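NEQ011 (PDB 6GQ8) probably reduces superoxide at a mononuclear iron centre, as a superoxide reductase of the neelaredoxin type. Local coordinates at residues Tyr23-Glu28 / Gly89-Ile94. Residues are numbered along the deposited sequence; the frame is centred on the assembly and turned at random.
Sequences YKITIE and GKLIAI
I25 and I27 of strand 22-29 meet L91 and A93 of strand 89-97 in the core of an immunoglobulin-like beta sandwich, the fold of desulfoferrodoxin-type superoxide reductases. The two strands belong to different sheets: 23-28 lies on the central strand of a three-stranded antiparallel sheet, 89-94 lies within the mixed sheet facing it. The contact is therefore made by side chains alone, with no hydrogen bond from one segment to the other. In its own sheet, K24 and T26 pair through the backbone with E17 and E15 of strand 12-19, and I25 and I27 with V81 and A79 of strand 74-84.

Two apolar pairs bridge the sheets. At I27 the CG2 branch approaches the A93 methyl, CG2 to CB 4.2 Å; here the CA atoms of I27 and A93 are 7.7 Å apart. Between I25 and L91 the CA separation widens to 9.3 Å, and the gap is filled by both longer side chains, the isoleucine ethyl arm and a leucine methyl. L91 also packs on I16 and F50, and I25 on L48, so the pair sits among residues of both sheets. The side chain of A93 lies about 11 Å from that of the iron ligand H10.

I25 and L91 meet tip to tip. I25 CG1 lies anti to the carbonyl carbon (chi1 -57°) and the arm runs on extended (chi2 163°), bringing CD1 to 3.7 Å from L91 CD1, while I25 CG1 and CG2 each stand 4.0 Å from that same leucine methyl.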
ATOM      1  N   TYR A  23       9.744   3.470  19.919  1.00 53.92           N
ATOM      2  CA  TYR A  23       8.484   4.136  20.213  1.00 53.85           C
ATOM      3  C   TYR A  23       7.354   3.200  19.806  1.00 51.30           C
ATOM      4  O   TYR A  23       7.287   2.768  18.650  1.00 48.77           O
ATOM      5  CB  TYR A  23       8.362   5.472  19.481  1.00 50.62           C
ATOM      6  CG  TYR A  23       9.220   6.584  20.042  1.00 52.95           C
ATOM      7  CD1 TYR A  23       8.811   7.306  21.158  1.00 56.18           C
ATOM      8  CD2 TYR A  23      10.428   6.928  19.448  1.00 53.66           C
ATOM      9  CE1 TYR A  23       9.588   8.330  21.674  1.00 57.72           C
ATOM     10  CE2 TYR A  23      11.209   7.950  19.957  1.00 61.13           C
ATOM     11  CZ  TYR A  23      10.787   8.646  21.070  1.00 62.13           C
ATOM     12  OH  TYR A  23      11.566   9.664  21.576  1.00 66.49           O
ATOM     13  N   LYS A  24       6.474   2.885  20.752  1.00 52.03           N
ATOM     14  CA  LYS A  24       5.285   2.090  20.471  1.00 50.90           C
ATOM     15  C   LYS A  24       4.149   3.062  20.180  1.00 50.53           C
ATOM     16  O   LYS A  24       3.681   3.768  21.079  1.00 49.95           O
ATOM     17  CB  LYS A  24       4.954   1.170  21.642  1.00 54.16           C
ATOM     18  CG  LYS A  24       3.667   0.381  21.474  1.00 53.76           C
ATOM     19  CD  LYS A  24       3.301  -0.357  22.756  1.00 57.73           C
ATOM     20  CE  LYS A  24       2.002  -1.132  22.599  1.00 57.88           C
ATOM     21  NZ  LYS A  24       1.587  -1.782  23.871  1.00 68.73           N
ATOM     22  N   ILE A  25       3.708   3.095  18.929  1.00 45.81           N
ATOM     23  CA  ILE A  25       2.825   4.140  18.432  1.00 43.72           C
ATOM     24  C   ILE A  25       1.501   3.490  18.057  1.00 46.56           C
ATOM     25  O   ILE A  25       1.432   2.706  17.102  1.00 41.65           O
ATOM     26  CB  ILE A  25       3.439   4.880  17.236  1.00 41.81           C
ATOM     27  CG1 ILE A  25       4.795   5.479  17.625  1.00 43.38           C
ATOM     28  CG2 ILE A  25       2.509   5.977  16.752  1.00 40.21           C
ATOM     29  CD1 ILE A  25       5.659   5.865  16.440  1.00 42.36           C
ATOM     30  N   THR A  26       0.455   3.805  18.814  1.00 46.05           N
ATOM     31  CA  THR A  26      -0.888   3.317  18.540  1.00 46.64           C
ATOM     32  C   THR A  26      -1.662   4.406  17.809  1.00 45.51           C
ATOM     33  O   THR A  26      -1.631   5.573  18.212  1.00 47.57           O
ATOM     34  CB  THR A  26      -1.612   2.929  19.833  1.00 52.17           C
ATOM     35  OG1 THR A  26      -0.840   1.958  20.551  1.00 48.82           O
ATOM     36  CG2 THR A  26      -2.986   2.345  19.525  1.00 48.07           C
ATOM     37  N   ILE A  27      -2.344   4.024  16.732  1.00 43.38           N
ATOM     38  CA  ILE A  27      -3.184   4.933  15.965  1.00 43.29           C
ATOM     39  C   ILE A  27      -4.568   4.310  15.880  1.00 43.44           C
ATOM     40  O   ILE A  27      -4.706   3.155  15.462  1.00 41.78           O
ATOM     41  CB  ILE A  27      -2.622   5.195  14.554  1.00 40.70           C
ATOM     42  CG1 ILE A  27      -1.144   5.585  14.621  1.00 40.48           C
ATOM     43  CG2 ILE A  27      -3.410   6.296  13.865  1.00 41.13           C
ATOM     44  CD1 ILE A  27      -0.375   5.241  13.370  1.00 37.78           C
ATOM     45  N   GLU A  28      -5.587   5.063  16.288  1.00 45.69           N
ATOM     46  CA  GLU A  28      -6.961   4.582  16.243  1.00 46.27           C
ATOM     47  C   GLU A  28      -7.868   5.693  15.741  1.00 47.41           C
ATOM     48  O   GLU A  28      -7.799   6.824  16.232  1.00 49.42           O
ATOM     49  CB  GLU A  28      -7.423   4.101  17.627  1.00 49.02           C
ATOM     50  CG  GLU A  28      -8.803   3.457  17.633  1.00 51.26           C
ATOM     51  CD  GLU A  28      -9.167   2.839  18.974  1.00 55.16           C
ATOM     52  OE1 GLU A  28      -8.427   3.052  19.957  1.00 56.13           O
ATOM     53  OE2 GLU A  28     -10.199   2.139  19.044  1.00 56.46           O
ATOM     54  N   GLY A  89      10.620  16.058  17.571  1.00 64.40           N
ATOM     55  CA  GLY A  89       9.784  16.405  16.439  1.00 61.88           C
ATOM     56  C   GLY A  89       8.340  16.074  16.752  1.00 59.99           C
ATOM     57  O   GLY A  89       7.960  15.951  17.917  1.00 63.59           O
ATOM     58  N   LYS A  90       7.544  15.922  15.700  1.00 56.72           N
ATOM     59  CA  LYS A  90       6.139  15.582  15.861  1.00 54.77           C
ATOM     60  C   LYS A  90       5.763  14.437  14.936  1.00 47.92           C
ATOM     61  O   LYS A  90       6.235  14.360  13.796  1.00 45.09           O
ATOM     62  CB  LYS A  90       5.233  16.792  15.590  1.00 59.25           C
ATOM     63  CG  LYS A  90       5.365  17.390  14.201  1.00 61.95           C
ATOM     64  CD  LYS A  90       4.512  18.642  14.076  1.00 69.17           C
ATOM     65  CE  LYS A  90       4.616  19.256  12.692  1.00 72.53           C
ATOM     66  NZ  LYS A  90       3.763  20.473  12.572  1.00 77.04           N
ATOM     67  N   LEU A  91       4.912  13.548  15.435  1.00 43.72           N
ATOM     68  CA  LEU A  91       4.320  12.502  14.618  1.00 44.89           C
ATOM     69  C   LEU A  91       3.087  13.044  13.910  1.00 45.20           C
ATOM     70  O   LEU A  91       2.337  13.856  14.457  1.00 47.66           O
ATOM     71  CB  LEU A  91       3.947  11.291  15.473  1.00 44.59           C
ATOM     72  CG  LEU A  91       5.124  10.499  16.044  1.00 43.02           C
ATOM     73  CD1 LEU A  91       4.632   9.377  16.938  1.00 43.95           C
ATOM     74  CD2 LEU A  91       5.963   9.938  14.910  1.00 40.17           C
ATOM     75  N   ILE A  92       2.873  12.578  12.684  1.00 40.85           N
ATOM     76  CA  ILE A  92       1.757  13.033  11.866  1.00 39.87           C
ATOM     77  C   ILE A  92       1.013  11.808  11.361  1.00 36.24           C
ATOM     78  O   ILE A  92       1.604  10.946  10.700  1.00 36.86           O
ATOM     79  CB  ILE A  92       2.222  13.912  10.692  1.00 39.89           C
ATOM     80  CG1 ILE A  92       3.015  15.118  11.207  1.00 41.42           C
ATOM     81  CG2 ILE A  92       1.031  14.372   9.863  1.00 42.81           C
ATOM     82  CD1 ILE A  92       3.685  15.930  10.117  1.00 43.24           C
ATOM     83  N   ALA A  93      -0.272  11.720  11.687  1.00 38.63           N
ATOM     84  CA  ALA A  93      -1.127  10.639  11.223  1.00 33.24           C
ATOM     85  C   ALA A  93      -2.135  11.203  10.237  1.00 32.87           C
ATOM     86  O   ALA A  93      -2.768  12.229  10.508  1.00 33.42           O
ATOM     87  CB  ALA A  93      -1.845   9.956  12.389  1.00 37.49           C
ATOM     88  N   ILE A  94      -2.281  10.530   9.101  1.00 32.24           N
ATOM     89  CA  ILE A  94      -3.239  10.902   8.069  1.00 34.08           C
ATOM     90  C   ILE A  94      -4.111   9.688   7.808  1.00 32.41           C
ATOM     91  O   ILE A  94      -3.599   8.611   7.482  1.00 33.68           O
ATOM     92  CB  ILE A  94      -2.541  11.361   6.779  1.00 34.05           C
ATOM     93  CG1 ILE A  94      -1.693  12.609   7.042  1.00 39.67           C
ATOM     94  CG2 ILE A  94      -3.562  11.615   5.676  1.00 36.36           C
ATOM     95  CD1 ILE A  94      -1.038  13.174   5.797  1.00 42.53           C
TER